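Local coordinates for protein PKS (Streptomyces albus, PDB 4OQJ) that probably acts as a ketosynthase of an AT-less type I polyketide synthase, joining acyl units by carbon-carbon bond formation in the making of oxazolomycin, at residues Pro338-Val341 with Ala342-Gln346; Trp422-Pro426 with Thr427-Ala431. All coordinates share one frame; numbering follows the deposited sequence.

Interaction 1. Residues Pro338-Val341 with Ala342-Gln346; sequences PIEV and AALNQ
Val341 O takes the amide hydrogen of Asn345 N at 2.8 Å, the shortest of four successive i to i+4 bonds that tie Pro338-Val341 to the following turn of the same helix. Ala342 N, Ala343 N and Leu344 N bond in the same way to the carbonyl oxygens of Pro338, Ile339 and Glu340.

The side chain of Asn345 runs beside that of Val341, both pointing the same way. With CG beside its own backbone N (chi1 -79°), the amide of Asn345 folds back on the preceding turn, where CG lies 3.3 Å from Val341 O. Its ND2 passes 4.0 Å from CG1 of Val341 and makes its hydrogen bond elsewhere, to Asp407 O, which ties the helix to the loop leading into strand 413-415. Val341 itself packs on Ile406 in the same region.

Helix 336-348 is the crossover of a beta-alpha-beta unit between the parallel strands 325-327 and 360-363, part of the thiolase-type fold of ketosynthases. Glu340 faces the start of this connection: its OE1 and OE2 accept hydrogen bonds from the backbone N atoms of Gly330 and His329, in the His-Gly-Thr motif that follows strand 325-327. Two separate donors thus hold the buried carboxylate and limit its rotation.

Leu344 leans on the carbonyl of Glu340, its CG 3.4 Å from Glu340 O, and its CD1 only just approaches Glu340 CG, at 4.3 Å; beyond, the leucine meets Phe413. On another side of the helix, Ala343 CB lies 3.5 Å from Ile339 O, and both Ile339 and Ala343 touch Gln305 of helix 302-316.

Interaction 2. Residues Trp422-Pro426 with Thr427-Ala431; sequences WPAGP and TPRRA
Arg429 lays its side chain across the indole of Trp422, the two running past each other in opposite directions. CB begins over the rim of one ring face, 4.0 Å from Trp422 CE2, and CG continues over Trp422 NE1, on the same face. CD then sits over the five-membered ring, 3.9 Å from its centroid and 15° off the normal, in a CH-pi contact. The chain is extended from CG to NE, which carries the guanidinium beyond the indole to the backbone of the same tryptophan.

There NE and NH2 grip one atom side-on: Trp422 O lies 3.0 Å from Arg429 NE and 2.9 Å from Arg429 NH2. It is nearly in the guanidinium plane, yet the two donors approach it differently, NH2 almost in line with the carbonyl bond and NE from well above the carbonyl plane. Guanidinium and indole planes stand 84° apart. Ala424 CA covers part of one guanidinium face, 3.5 Å above it, and NH1, the remaining nitrogen, forms a salt bridge with Glu449 OE2.

Farther round the loop, a water accepts from Gly425 N at 2.8 Å and donates to Thr427 O, bridging the reversal of the chain. At the other end of the indole, CH2 of Trp422 meets Ala431 CB at the ring edge, 4.2 Å away.

The loop links strand 420-421 to strand 430-436. Arg430 and Ala431, first in the latter, make backbone hydrogen bonds with Ser324, just ahead of strand 325-327, and with Val447 of strand 441-448. Trp422 NE1 bonds to Ser324 OG, while Met387 and Leu388 of helix 376-390 pack against the indole.

In the fold
Interactions 1 and 2 lie on the same side of the chain's centre, their own centres 22 Å apart and their nearest atoms about 9 Å apart, without touching. Strands 325-327 and 430-436, parallel neighbours in the central sheet, connect them. Interaction 2 meets the start of strand 325-327 and interaction 1 the loop after its end; likewise Ala431 lies near the start of strand 430-436, and Glu340 touches Ser434 and Phe436 farther along. Interaction 1 therefore adjoins the loop whose His-Gly-Thr motif, in ketosynthases generally, supplies one of the active-site histidines, whereas interaction 2 sits at the opposite end of the same two strands.

Interaction 1. Residues Pro338-Val341 with Ala342-Gln346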
# COMPACT_ATOMS: atom_id res chain seq x y z
N PRO A 338 21.32 -20.29 6.20
CA PRO A 338 21.20 -21.45 5.31
C PRO A 338 19.88 -21.48 4.56
O PRO A 338 19.83 -21.90 3.40
CB PRO A 338 21.30 -22.65 6.27
CG PRO A 338 22.07 -22.11 7.44
CD PRO A 338 21.62 -20.69 7.59
N ILE A 339 18.82 -21.03 5.21
CA ILE A 339 17.51 -20.99 4.57
C ILE A 339 17.51 -20.02 3.38
O ILE A 339 16.97 -20.33 2.31
CB ILE A 339 16.40 -20.60 5.61
CG1 ILE A 339 16.08 -21.84 6.48
CG2 ILE A 339 15.15 -20.07 4.93
CD1 ILE A 339 14.96 -21.65 7.46
N GLU A 340 18.12 -18.85 3.55
CA GLU A 340 18.08 -17.87 2.47
C GLU A 340 18.81 -18.41 1.23
O GLU A 340 18.33 -18.26 0.10
CB GLU A 340 18.69 -16.52 2.90
CG GLU A 340 18.58 -15.48 1.78
CD GLU A 340 18.75 -14.05 2.24
OE1 GLU A 340 19.22 -13.84 3.38
OE2 GLU A 340 18.40 -13.13 1.45
N VAL A 341 19.93 -19.07 1.45
CA VAL A 341 20.72 -19.60 0.34
C VAL A 341 20.02 -20.81 -0.28
O VAL A 341 20.07 -21.01 -1.49
CB VAL A 341 22.12 -19.96 0.80
CG1 VAL A 341 22.92 -20.61 -0.32
CG2 VAL A 341 22.84 -18.69 1.31
N ALA A 342 19.39 -21.64 0.55
CA ALA A 342 18.62 -22.77 0.05
C ALA A 342 17.49 -22.28 -0.86
O ALA A 342 17.19 -22.88 -1.88
CB ALA A 342 18.06 -23.60 1.19
N ALA A 343 16.87 -21.17 -0.48
CA ALA A 343 15.76 -20.61 -1.25
C ALA A 343 16.26 -20.04 -2.58
O ALA A 343 15.63 -20.25 -3.62
CB ALA A 343 15.04 -19.54 -0.45
N LEU A 344 17.37 -19.31 -2.54
CA LEU A 344 17.99 -18.79 -3.75
C LEU A 344 18.46 -19.91 -4.69
O LEU A 344 18.26 -19.82 -5.91
CB LEU A 344 19.19 -17.91 -3.39
CG LEU A 344 18.86 -16.53 -2.82
CD1 LEU A 344 20.12 -15.95 -2.21
CD2 LEU A 344 18.28 -15.61 -3.92
N ASN A 345 19.07 -20.94 -4.13
CA ASN A 345 19.47 -22.11 -4.92
C ASN A 345 18.24 -22.69 -5.64
O ASN A 345 18.28 -22.96 -6.84
CB ASN A 345 20.10 -23.20 -4.04
CG ASN A 345 21.56 -22.92 -3.69
OD1 ASN A 345 22.20 -22.05 -4.26
ND2 ASN A 345 22.08 -23.68 -2.72
N GLN A 346 17.15 -22.87 -4.90
CA GLN A 346 15.95 -23.47 -5.46
C GLN A 346 15.41 -22.59 -6.59
O GLN A 346 15.10 -23.09 -7.67
CB GLN A 346 14.88 -23.69 -4.39
CG GLN A 346 13.56 -24.21 -4.95
CD GLN A 346 12.49 -24.42 -3.88
OE1 GLN A 346 12.75 -25.00 -2.83
NE2 GLN A 346 11.28 -23.94 -4.15

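Interaction 2. Residues Trp422-Pro426 with Thr427-Ala431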
# COMPACT_ATOMS: atom_id res chain seq x y z
N TRP A 422 33.22 -5.01 -11.66
CA TRP A 422 32.13 -5.94 -11.87
C TRP A 422 32.30 -6.45 -13.30
O TRP A 422 32.15 -5.68 -14.24
CB TRP A 422 30.79 -5.23 -11.66
CG TRP A 422 29.59 -6.11 -11.63
CD1 TRP A 422 29.43 -7.32 -12.25
CD2 TRP A 422 28.36 -5.84 -10.95
NE1 TRP A 422 28.17 -7.81 -11.99
CE2 TRP A 422 27.50 -6.93 -11.19
CE3 TRP A 422 27.91 -4.78 -10.15
CZ2 TRP A 422 26.21 -6.98 -10.66
CZ3 TRP A 422 26.64 -4.83 -9.64
CH2 TRP A 422 25.80 -5.93 -9.89
N PRO A 423 32.68 -7.74 -13.46
CA PRO A 423 33.00 -8.19 -14.82
C PRO A 423 31.81 -8.07 -15.77
O PRO A 423 30.66 -8.29 -15.38
CB PRO A 423 33.39 -9.67 -14.62
CG PRO A 423 33.72 -9.80 -13.17
CD PRO A 423 32.81 -8.83 -12.48
N ALA A 424 32.10 -7.70 -17.01
CA ALA A 424 31.08 -7.69 -18.06
C ALA A 424 30.62 -9.12 -18.35
O ALA A 424 31.37 -10.07 -18.13
CB ALA A 424 31.63 -7.03 -19.31
N GLY A 425 29.40 -9.26 -18.85
CA GLY A 425 28.84 -10.55 -19.20
C GLY A 425 28.16 -10.51 -20.56
O GLY A 425 28.23 -9.50 -21.26
N PRO A 426 27.51 -11.61 -20.95
CA PRO A 426 26.74 -11.68 -22.20
C PRO A 426 25.48 -10.81 -22.19
O PRO A 426 24.94 -10.51 -23.25
CB PRO A 426 26.37 -13.16 -22.32
CG PRO A 426 26.64 -13.76 -20.99
CD PRO A 426 27.67 -12.93 -20.32
N THR A 427 25.02 -10.42 -21.00
CA THR A 427 23.93 -9.45 -20.87
C THR A 427 24.43 -8.27 -20.04
O THR A 427 25.50 -8.35 -19.44
CB THR A 427 22.69 -10.07 -20.18
OG1 THR A 427 23.00 -10.38 -18.82
CG2 THR A 427 22.25 -11.33 -20.91
N PRO A 428 23.66 -7.16 -20.02
CA PRO A 428 23.98 -6.09 -19.07
C PRO A 428 24.02 -6.64 -17.66
O PRO A 428 23.37 -7.65 -17.38
CB PRO A 428 22.83 -5.10 -19.25
CG PRO A 428 22.35 -5.32 -20.63
CD PRO A 428 22.53 -6.80 -20.89
N ARG A 429 24.79 -6.01 -16.78
CA ARG A 429 24.89 -6.47 -15.41
C ARG A 429 23.53 -6.44 -14.71
O ARG A 429 22.83 -5.44 -14.74
CB ARG A 429 25.90 -5.62 -14.65
CG ARG A 429 27.32 -5.71 -15.23
CD ARG A 429 28.15 -4.56 -14.75
NE ARG A 429 29.54 -4.65 -15.20
CZ ARG A 429 29.96 -4.29 -16.41
NH1 ARG A 429 29.10 -3.83 -17.32
NH2 ARG A 429 31.25 -4.40 -16.72
N ARG A 430 23.17 -7.55 -14.07
CA ARG A 430 21.89 -7.65 -13.38
C ARG A 430 22.08 -8.17 -11.97
O ARG A 430 22.93 -9.05 -11.71
CB ARG A 430 20.94 -8.57 -14.14
CG ARG A 430 20.49 -8.03 -15.47
CD ARG A 430 19.89 -9.13 -16.33
NE ARG A 430 19.43 -8.59 -17.60
CZ ARG A 430 19.06 -9.33 -18.64
NH1 ARG A 430 19.09 -10.66 -18.58
NH2 ARG A 430 18.65 -8.72 -19.74
N ALA A 431 21.26 -7.65 -11.06
CA ALA A 431 21.27 -8.04 -9.67
C ALA A 431 19.88 -8.33 -9.15
O ALA A 431 18.87 -7.85 -9.70
CB ALA A 431 21.91 -6.94 -8.82
O HOH W 1 27.72 -7.06 -19.08